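Local structure of putative Endoribonuclease L-PSP (Entamoeba histolytica, 3M1X) at residues A[92-102]-A[118-129]; A[30-41]-A[53-61]. The protein is of unknown function but belongs to the RutC (YjgF/YER057c/UK114) family and may act as a deaminase. All blocks are in the same frame, centred on the assembly; numbering follows the deposited sequence.

Interaction 1 of 2, residues A[92-102]-A[118-129]; sequences MDKVVKTTCLL and AFGNHKPARACF
Thr98 O takes two donors from opposite faces of its carbonyl plane: Ala127 N across the strands at 3.2 Å, and Lys97 NZ, which runs forward along its own strand and also forms a salt bridge with Glu143 of the second subunit. Bends at chi2 (68°) and chi4 bring CD against Ala125 CB, 3.8 Å away, and NZ over the carbonyl. The parallel pairing begins with Ala125 N on Val96 O and ends with Leu102 N on Phe129 O. Just before strand 125-130, His122 NE2 gives a nearly straight 2.7 Å bond (169°), in the ring plane, to a lone pair of Val95 O at the start of strand 95-102, while Asp93 O sits over one ring face. CG anti to the backbone N (chi1 -176°) sends the imidazole to this carbonyl. Met92 CE rests over the centre of the Phe119 ring, 3.6 Å from its centroid, a CH-pi contact with the sulfur obliquely placed; Pro124 CG lies over the opposite face, toward the rim. At the far end Leu101 CD2 meets Phe129 CZ at 3.4 Å, the side chains lying side by side. Strands 95-102 and 125-130, joined through helix 108-119, form the parallel pair of a beta-alpha-beta crossover.

Interaction 2 of 2, residues A[30-41]-A[53-61]; sequences SPLAPEAVGAYS and SGQIGLDRK
Arg60 lays its guanidinium against the loop 30-41, and NH1 gives its straighter bond to Ala33 O, at 2.8 Å and 162°, with the oxygen in the guanidinium plane. A second, weak bond runs from the same NH1 to Ser30 O at 3.2 Å. Glu35 CB sits over the centre of one face, 3.6 Å from Arg60 CZ, and Pro31 O lies over the opposite face toward the rim. In the one of its two conformers described here, the Glu35 carboxylate is stacked nearly parallel to the guanidinium, their planes 12° apart; its OE1 is then a long 3.9 Å from Arg60 NH2, so charge attraction acts without an N-H aimed at the oxygen. Arg60 CB passes Leu32 O and CG passes Ala33 O; the bend at chi2 (60°) then keeps CD alongside Ala33 O. Next to it the Pro34 ring lies against Gln55 and Leu58, with CD 3.4 Å from Gln55 OE1 and CG 3.4 Å from Leu58 O.

Waters fill in the next layer: one joins Leu32 O to Arg60 N, another Pro34 O to Gln55 NE2. Ser30 OG closes an ST turn by accepting from Leu32 N, which shapes the loop that presents its carbonyls. Asn80 of helix 70-87 is hydrogen-bonded to Leu58 O. At the other end Ser53 OG donates to Ser41 O at 2.6 Å. Thus the loop is held chiefly through its backbone carbonyls, and the arginine's positive charge is probably eased by those dipoles.

In the fold
Interactions 1 and 2 lie on opposite sides of the chain's centre, 19 Å apart between their own centres and about 6 Å at their nearest atoms, without touching. Both reach the same sheet, where strand 140-146 runs between strands 51-59 and 95-102. Their closer relation is across the trimer: Ser53 OG and Ser41 OG from interaction 2 of one subunit bond to Arg126 N and Lys123 O from interaction 1 of a neighbouring subunit. Citrate, probably from the crystallisation liquor, lies about 3 Å from the Arg126 side chain and likewise from that of Tyr40, which packs on Arg126 of a neighbouring subunit. This is consistent with a pocket between subunits, to which both contacts contribute.

Interaction 1 of 2, residues A[92-102]-A[118-129]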
loop_
_atom_site.group_PDB
_atom_site.type_symbol
_atom_site.label_atom_id
_atom_site.label_comp_id
_atom_site.label_asym_id
_atom_site.label_seq_id
_atom_site.Cartn_x
_atom_site.Cartn_y
_atom_site.Cartn_z
ATOM N N MET A 92 17.219 -8.094 3.817
ATOM C CA MET A 92 15.976 -8.595 4.320
ATOM C C MET A 92 15.733 -8.189 5.778
ATOM O O MET A 92 14.627 -7.846 6.174
ATOM C CB MET A 92 15.872 -10.102 4.166
ATOM C CG MET A 92 15.858 -10.518 2.682
ATOM S SD MET A 92 14.271 -10.179 1.868
ATOM C CE MET A 92 13.326 -11.623 2.448
ATOM N N ASP A 93 16.784 -8.197 6.593
ATOM C CA ASP A 93 16.650 -7.814 8.001
ATOM C C ASP A 93 16.350 -6.364 8.216
ATOM O O ASP A 93 15.905 -5.989 9.304
ATOM C CB ASP A 93 17.955 -8.112 8.786
ATOM C CG ASP A 93 18.118 -9.524 9.152
ATOM O OD1 ASP A 93 17.197 -10.350 9.084
ATOM O OD2 ASP A 93 19.251 -9.886 9.543
ATOM N N LYS A 94 16.520 -5.540 7.192
ATOM C CA LYS A 94 16.211 -4.116 7.243
ATOM C C LYS A 94 14.846 -3.769 6.695
ATOM O O LYS A 94 14.491 -2.597 6.587
ATOM C CB LYS A 94 17.328 -3.336 6.576
ATOM C CG LYS A 94 18.601 -3.256 7.409
ATOM C CD LYS A 94 19.719 -2.569 6.671
ATOM C CE LYS A 94 20.985 -2.446 7.552
ATOM N NZ LYS A 94 22.067 -1.725 6.854
ATOM N N VAL A 95 14.027 -4.761 6.326
ATOM C CA VAL A 95 12.690 -4.538 5.843
ATOM C C VAL A 95 11.805 -4.103 7.003
ATOM O O VAL A 95 11.714 -4.807 8.015
ATOM C CB VAL A 95 12.132 -5.733 5.104
ATOM C CG1 VAL A 95 10.661 -5.543 4.757
ATOM C CG2 VAL A 95 12.955 -6.014 3.862
ATOM N N VAL A 96 11.105 -2.992 6.845
ATOM C CA VAL A 96 10.200 -2.514 7.934
ATOM C C VAL A 96 8.793 -2.926 7.685
ATOM O O VAL A 96 8.066 -3.158 8.689
ATOM C CB VAL A 96 10.255 -0.969 8.194
ATOM C CG1 VAL A 96 11.666 -0.612 8.549
ATOM C CG2 VAL A 96 9.692 -0.095 7.038
ATOM N N LYS A 97 8.339 -3.045 6.454
ATOM C CA LYS A 97 6.940 -3.279 6.141
ATOM C C LYS A 97 6.876 -3.946 4.798
ATOM O O LYS A 97 7.550 -3.531 3.862
ATOM C CB LYS A 97 6.202 -1.900 6.099
ATOM C CG LYS A 97 4.822 -1.845 5.511
ATOM C CD LYS A 97 3.825 -2.578 6.354
ATOM C CE LYS A 97 2.320 -2.354 5.893
ATOM N NZ LYS A 97 2.187 -2.700 4.468
ATOM N N THR A 98 5.994 -4.933 4.642
ATOM C CA THR A 98 5.652 -5.535 3.367
ATOM C C THR A 98 4.156 -5.468 3.119
ATOM O O THR A 98 3.377 -5.314 4.049
ATOM C CB THR A 98 6.099 -7.000 3.311
ATOM O OG1 THR A 98 5.260 -7.743 4.175
ATOM C CG2 THR A 98 7.552 -7.207 3.655
ATOM N N THR A 99 3.807 -5.594 1.862
ATOM C CA THR A 99 2.451 -5.799 1.463
ATOM C C THR A 99 2.465 -7.006 0.536
ATOM O O THR A 99 3.225 -7.036 -0.453
ATOM C CB THR A 99 1.811 -4.589 0.784
ATOM O OG1 THR A 99 1.954 -3.471 1.664
ATOM C CG2 THR A 99 0.319 -4.830 0.515
ATOM N N CYS A 100 1.627 -7.989 0.834
ATOM C CA CYS A 100 1.611 -9.305 0.185
ATOM C C CYS A 100 0.278 -9.518 -0.502
ATOM O O CYS A 100 -0.752 -9.568 0.169
ATOM C CB CYS A 100 1.870 -10.390 1.223
ATOM S SG CYS A 100 3.440 -10.228 2.093
ATOM N N LEU A 101 0.333 -9.569 -1.837
ATOM C CA LEU A 101 -0.848 -9.661 -2.686
ATOM C C LEU A 101 -0.941 -11.021 -3.269
ATOM O O LEU A 101 0.042 -11.527 -3.865
ATOM C CB LEU A 101 -0.781 -8.626 -3.795
ATOM C CG LEU A 101 -0.699 -7.153 -3.397
ATOM C CD1 LEU A 101 0.695 -6.694 -3.037
ATOM C CD2 LEU A 101 -1.264 -6.296 -4.572
ATOM N N LEU A 102 -2.075 -11.662 -3.147
ATOM C CA LEU A 102 -2.311 -13.019 -3.708
ATOM C C LEU A 102 -3.358 -12.977 -4.765
ATOM O O LEU A 102 -4.336 -12.256 -4.638
ATOM C CB LEU A 102 -2.762 -13.953 -2.565
ATOM C CG LEU A 102 -1.732 -14.167 -1.486
ATOM C CD1 LEU A 102 -2.417 -14.832 -0.270
ATOM C CD2 LEU A 102 -0.555 -14.966 -1.976
ATOM N N ALA A 118 11.892 -17.098 4.194
ATOM C CA ALA A 118 12.724 -16.098 3.566
ATOM C C ALA A 118 13.258 -15.062 4.565
ATOM O O ALA A 118 14.381 -14.628 4.507
ATOM C CB ALA A 118 12.043 -15.427 2.417
ATOM N N PHE A 119 12.400 -14.663 5.500
ATOM C CA PHE A 119 12.781 -13.643 6.509
ATOM C C PHE A 119 13.380 -14.216 7.749
ATOM O O PHE A 119 13.996 -13.472 8.522
ATOM C CB PHE A 119 11.540 -12.782 6.904
ATOM C CG PHE A 119 11.316 -11.644 5.931
ATOM C CD1 PHE A 119 12.157 -10.576 5.876
ATOM C CD2 PHE A 119 10.171 -11.620 5.102
ATOM C CE1 PHE A 119 12.008 -9.557 5.013
ATOM C CE2 PHE A 119 9.973 -10.536 4.233
ATOM C CZ PHE A 119 10.902 -9.537 4.204
ATOM N N GLY A 120 13.307 -15.504 7.955
ATOM C CA GLY A 120 13.908 -16.106 9.183
ATOM C C GLY A 120 13.238 -15.524 10.380
ATOM O O GLY A 120 12.027 -15.486 10.475
ATOM N N ASN A 121 13.987 -15.089 11.364
ATOM C CA ASN A 121 13.408 -14.505 12.565
ATOM C C ASN A 121 13.042 -13.045 12.422
ATOM O O ASN A 121 12.467 -12.472 13.364
ATOM C CB ASN A 121 14.268 -14.688 13.728
ATOM C CG ASN A 121 14.273 -16.155 14.199
ATOM O OD1 ASN A 121 13.266 -16.834 14.154
ATOM N ND2 ASN A 121 15.405 -16.579 14.662
ATOM N N HIS A 122 13.301 -12.406 11.310
ATOM C CA HIS A 122 12.901 -10.996 11.139
ATOM C C HIS A 122 11.419 -10.932 10.791
ATOM O O HIS A 122 10.931 -11.674 9.975
ATOM C CB HIS A 122 13.751 -10.375 10.024
ATOM C CG HIS A 122 13.456 -8.913 9.871
ATOM N ND1 HIS A 122 13.617 -8.049 10.914
ATOM C CD2 HIS A 122 12.944 -8.199 8.842
ATOM C CE1 HIS A 122 13.253 -6.837 10.525
ATOM N NE2 HIS A 122 12.842 -6.901 9.265
ATOM N N LYS A 123 10.734 -9.976 11.422
ATOM C CA LYS A 123 9.276 -9.885 11.376
ATOM C C LYS A 123 8.823 -8.471 11.025
ATOM O O LYS A 123 8.424 -7.690 11.874
ATOM C CB LYS A 123 8.666 -10.339 12.707
ATOM C CG LYS A 123 8.903 -11.992 12.905
ATOM C CD LYS A 123 8.269 -12.505 14.128
ATOM C CE LYS A 123 8.637 -13.960 14.272
ATOM N NZ LYS A 123 7.980 -14.411 15.534
ATOM N N PRO A 124 8.815 -8.117 9.752
ATOM C CA PRO A 124 8.303 -6.815 9.304
ATOM C C PRO A 124 6.847 -6.605 9.722
ATOM O O PRO A 124 6.102 -7.604 9.889
ATOM C CB PRO A 124 8.423 -6.855 7.773
ATOM C CG PRO A 124 9.532 -7.865 7.531
ATOM C CD PRO A 124 9.379 -8.886 8.608
ATOM N N ALA A 125 6.414 -5.389 9.742
ATOM C CA ALA A 125 5.012 -5.127 9.673
ATOM C C ALA A 125 4.489 -5.643 8.354
ATOM O O ALA A 125 5.232 -5.728 7.372
ATOM C CB ALA A 125 4.704 -3.639 9.877
ATOM N N ARG A 126 3.199 -5.934 8.242
ATOM C CA ARG A 126 2.653 -6.614 7.071
ATOM C C ARG A 126 1.183 -6.341 6.877
ATOM O O ARG A 126 0.425 -6.217 7.833
ATOM C CB ARG A 126 2.879 -8.126 7.197
ATOM C CG ARG A 126 2.618 -8.886 5.907
ATOM C CD ARG A 126 3.024 -10.335 6.007
ATOM N NE ARG A 126 2.077 -11.101 6.802
ATOM C CZ ARG A 126 2.076 -12.407 6.829
ATOM N NH1 ARG A 126 3.036 -13.120 6.281
ATOM N NH2 ARG A 126 1.079 -13.037 7.474
ATOM N N ALA A 127 0.783 -6.261 5.607
ATOM C CA ALA A 127 -0.604 -6.370 5.212
ATOM C C ALA A 127 -0.713 -7.298 4.058
ATOM O O ALA A 127 0.125 -7.293 3.165
ATOM C CB ALA A 127 -1.187 -5.015 4.837
ATOM N N CYS A 128 -1.744 -8.108 4.053
ATOM C CA CYS A 128 -1.964 -9.127 3.022
ATOM C C CYS A 128 -3.418 -9.102 2.567
ATOM O O CYS A 128 -4.341 -8.810 3.302
ATOM C CB CYS A 128 -1.743 -10.550 3.599
ATOM S SG CYS A 128 -0.185 -10.831 4.373
ATOM N N PHE A 129 -3.610 -9.439 1.302
ATOM C CA PHE A 129 -4.955 -9.539 0.746
ATOM C C PHE A 129 -4.892 -10.300 -0.538
ATOM O O PHE A 129 -3.839 -10.456 -1.173
ATOM C CB PHE A 129 -5.609 -8.151 0.533
ATOM C CG PHE A 129 -4.902 -7.249 -0.469
ATOM C CD1 PHE A 129 -5.292 -7.168 -1.753
ATOM C CD2 PHE A 129 -3.856 -6.463 -0.027
ATOM C CE1 PHE A 129 -4.629 -6.330 -2.647
ATOM C CE2 PHE A 129 -3.217 -5.645 -0.903
ATOM C CZ PHE A 129 -3.609 -5.540 -2.176
HETATM O O HOH W 1 15.535 -11.530 7.258
#

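Interaction 2 of 2, residues A[30-41]-A[53-61]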
loop_
_atom_site.group_PDB
_atom_site.type_symbol
_atom_site.label_atom_id
_atom_site.label_comp_id
_atom_site.label_asym_id
_atom_site.label_seq_id
_atom_site.Cartn_x
_atom_site.Cartn_y
_atom_site.Cartn_z
ATOM N N SER A 30 19.149 -4.148 -9.974
ATOM C CA SER A 30 19.917 -5.360 -9.863
ATOM C C SER A 30 19.866 -6.165 -11.148
ATOM O O SER A 30 18.799 -6.421 -11.700
ATOM C CB SER A 30 19.273 -6.225 -8.801
ATOM O OG SER A 30 19.835 -7.534 -8.788
ATOM N N PRO A 31 21.003 -6.767 -11.546
ATOM C CA PRO A 31 21.011 -7.623 -12.731
ATOM C C PRO A 31 20.478 -8.978 -12.425
ATOM O O PRO A 31 20.345 -9.834 -13.322
ATOM C CB PRO A 31 22.494 -7.742 -13.068
ATOM C CG PRO A 31 23.192 -7.626 -11.736
ATOM C CD PRO A 31 22.353 -6.571 -10.987
ATOM N N LEU A 32 20.162 -9.256 -11.166
ATOM C CA LEU A 32 19.706 -10.563 -10.701
ATOM C C LEU A 32 18.180 -10.653 -10.608
ATOM O O LEU A 32 17.597 -11.712 -10.734
ATOM C CB LEU A 32 20.329 -10.957 -9.383
ATOM C CG LEU A 32 21.818 -10.903 -9.345
ATOM C CD1 LEU A 32 22.334 -11.266 -7.921
ATOM C CD2 LEU A 32 22.513 -11.777 -10.353
ATOM N N ALA A 33 17.532 -9.528 -10.327
ATOM C CA ALA A 33 16.084 -9.393 -10.193
ATOM C C ALA A 33 15.526 -9.180 -11.576
ATOM O O ALA A 33 16.239 -8.815 -12.509
ATOM C CB ALA A 33 15.738 -8.277 -9.239
ATOM N N PRO A 34 14.224 -9.328 -11.761
ATOM C CA PRO A 34 13.601 -9.096 -13.054
ATOM C C PRO A 34 13.909 -7.725 -13.568
ATOM O O PRO A 34 13.967 -6.708 -12.834
ATOM C CB PRO A 34 12.078 -9.291 -12.774
ATOM C CG PRO A 34 12.056 -10.276 -11.669
ATOM C CD PRO A 34 13.210 -9.843 -10.802
ATOM N N GLU A 35 14.081 -7.597 -14.886
ATOM C CA GLU A 35 14.503 -6.277 -15.414
ATOM C C GLU A 35 13.318 -5.336 -15.343
ATOM O O GLU A 35 12.163 -5.721 -15.435
ATOM C CB GLU A 35 15.056 -6.247 -16.849
ATOM C CG GLU A 35 15.749 -4.911 -17.286
ATOM C CD GLU A 35 16.638 -4.925 -18.533
ATOM O OE1 GLU A 35 16.618 -5.862 -19.435
ATOM O OE2 GLU A 35 17.399 -3.894 -18.540
ATOM N N ALA A 36 13.639 -4.097 -15.162
ATOM C CA ALA A 36 12.596 -3.054 -15.093
ATOM C C ALA A 36 12.679 -2.371 -16.395
ATOM O O ALA A 36 13.546 -1.498 -16.588
ATOM C CB ALA A 36 12.815 -2.105 -13.888
ATOM N N VAL A 37 11.990 -2.640 -17.459
ATOM C CA VAL A 37 12.347 -1.920 -18.772
ATOM C C VAL A 37 11.241 -0.944 -19.234
ATOM O O VAL A 37 11.349 -0.287 -20.311
ATOM C CB VAL A 37 12.700 -2.992 -19.931
ATOM C CG1 VAL A 37 14.130 -3.662 -19.705
ATOM C CG2 VAL A 37 11.613 -4.073 -19.931
ATOM N N GLY A 38 10.223 -0.741 -18.419
ATOM C CA GLY A 38 9.039 -0.033 -18.668
ATOM C C GLY A 38 9.006 1.150 -17.674
ATOM O O GLY A 38 9.984 1.864 -17.527
ATOM N N ALA A 39 7.835 1.500 -17.184
ATOM C CA ALA A 39 7.584 2.766 -16.546
ATOM C C ALA A 39 7.914 2.785 -15.049
ATOM O O ALA A 39 7.420 3.611 -14.359
ATOM C CB ALA A 39 6.169 3.260 -16.806
ATOM N N TYR A 40 8.726 1.883 -14.586
ATOM C CA TYR A 40 9.021 1.754 -13.161
ATOM C C TYR A 40 10.451 1.341 -12.975
ATOM O O TYR A 40 11.140 0.883 -13.883
ATOM C CB TYR A 40 8.065 0.743 -12.516
ATOM C CG TYR A 40 8.148 -0.628 -13.148
ATOM C CD1 TYR A 40 9.064 -1.561 -12.679
ATOM C CD2 TYR A 40 7.415 -0.995 -14.251
ATOM C CE1 TYR A 40 9.228 -2.787 -13.310
ATOM C CE2 TYR A 40 7.631 -2.197 -14.914
ATOM C CZ TYR A 40 8.558 -3.032 -14.399
ATOM O OH TYR A 40 8.784 -4.254 -14.999
ATOM N N SER A 41 10.936 1.510 -11.744
ATOM C CA SER A 41 12.193 1.014 -11.274
ATOM C C SER A 41 12.023 -0.107 -10.291
ATOM O O SER A 41 11.001 -0.135 -9.605
ATOM C CB SER A 41 12.979 2.140 -10.610
ATOM O OG SER A 41 13.233 3.199 -11.464
ATOM N N SER A 53 9.403 -1.930 -5.528
ATOM C CA SER A 53 8.281 -2.341 -6.362
ATOM C C SER A 53 7.747 -3.693 -5.905
ATOM O O SER A 53 8.421 -4.502 -5.292
ATOM C CB SER A 53 8.721 -2.408 -7.800
ATOM O OG SER A 53 8.955 -1.094 -8.252
ATOM N N GLY A 54 6.491 -3.969 -6.301
ATOM C CA GLY A 54 5.879 -5.254 -6.075
ATOM C C GLY A 54 6.504 -6.284 -6.962
ATOM O O GLY A 54 6.187 -6.352 -8.165
ATOM N N GLN A 55 7.300 -7.150 -6.424
ATOM C CA GLN A 55 7.933 -8.253 -7.173
ATOM C C GLN A 55 6.904 -9.322 -7.463
ATOM O O GLN A 55 6.142 -9.710 -6.610
ATOM C CB GLN A 55 9.065 -8.879 -6.359
ATOM C CG GLN A 55 10.321 -8.063 -6.362
ATOM C CD GLN A 55 10.909 -7.915 -7.741
ATOM O OE1 GLN A 55 10.859 -8.886 -8.551
ATOM N NE2 GLN A 55 11.474 -6.778 -8.026
ATOM N N ILE A 56 6.956 -9.786 -8.727
ATOM C CA ILE A 56 6.278 -11.009 -9.122
ATOM C C ILE A 56 7.324 -12.055 -9.413
ATOM O O ILE A 56 8.509 -11.777 -9.459
ATOM C CB ILE A 56 5.307 -10.747 -10.316
ATOM C CG1 ILE A 56 5.991 -10.155 -11.521
ATOM C CG2 ILE A 56 4.092 -9.903 -9.844
ATOM C CD1 ILE A 56 5.162 -10.196 -12.815
ATOM N N GLY A 57 6.890 -13.290 -9.583
ATOM C CA GLY A 57 7.811 -14.432 -9.556
ATOM C C GLY A 57 8.478 -14.758 -10.846
ATOM O O GLY A 57 8.583 -15.948 -11.185
ATOM N N LEU A 58 8.917 -13.741 -11.561
ATOM C CA LEU A 58 9.725 -13.870 -12.773
ATOM C C LEU A 58 11.146 -14.191 -12.399
ATOM O O LEU A 58 11.691 -13.695 -11.437
ATOM C CB LEU A 58 9.651 -12.618 -13.573
ATOM C CG LEU A 58 8.289 -12.233 -14.126
ATOM C CD1 LEU A 58 8.350 -10.953 -14.910
ATOM C CD2 LEU A 58 7.578 -13.294 -15.015
ATOM N N ASP A 59 11.785 -15.034 -13.234
ATOM C CA ASP A 59 13.197 -15.333 -13.172
ATOM C C ASP A 59 13.855 -14.481 -14.199
ATOM O O ASP A 59 13.635 -14.634 -15.432
ATOM C CB ASP A 59 13.388 -16.823 -13.418
ATOM C CG ASP A 59 14.837 -17.272 -13.362
ATOM O OD1 ASP A 59 15.747 -16.442 -13.331
ATOM O OD2 ASP A 59 14.977 -18.541 -13.275
ATOM N N ARG A 60 14.741 -13.593 -13.807
ATOM C CA ARG A 60 15.502 -12.731 -14.733
ATOM C C ARG A 60 16.176 -13.540 -15.827
ATOM O O ARG A 60 16.284 -13.050 -16.974
ATOM C CB ARG A 60 16.525 -11.969 -13.986
ATOM C CG ARG A 60 17.406 -10.982 -14.834
ATOM C CD ARG A 60 16.651 -9.917 -15.546
ATOM N NE ARG A 60 17.533 -8.959 -16.215
ATOM C CZ ARG A 60 18.043 -7.882 -15.699
ATOM N NH1 ARG A 60 17.730 -7.496 -14.467
ATOM N NH2 ARG A 60 18.789 -7.071 -16.424
ATOM N N LYS A 61 16.632 -14.740 -15.524
ATOM C CA LYS A 61 17.323 -15.514 -16.590
ATOM C C LYS A 61 16.431 -15.839 -17.753
ATOM O O LYS A 61 16.952 -15.976 -18.877
ATOM C CB LYS A 61 17.908 -16.718 -15.951
ATOM C CG LYS A 61 19.028 -16.376 -14.927
ATOM C CD LYS A 61 19.779 -17.542 -14.352
ATOM C CE LYS A 61 20.937 -16.961 -13.399
ATOM N NZ LYS A 61 21.829 -17.950 -12.575
HETATM O O HOH W 2 19.115 -4.585 -14.403
HETATM O O HOH W 3 15.109 -12.973 -11.016
HETATM O O HOH W 4 12.425 -6.348 -10.679
#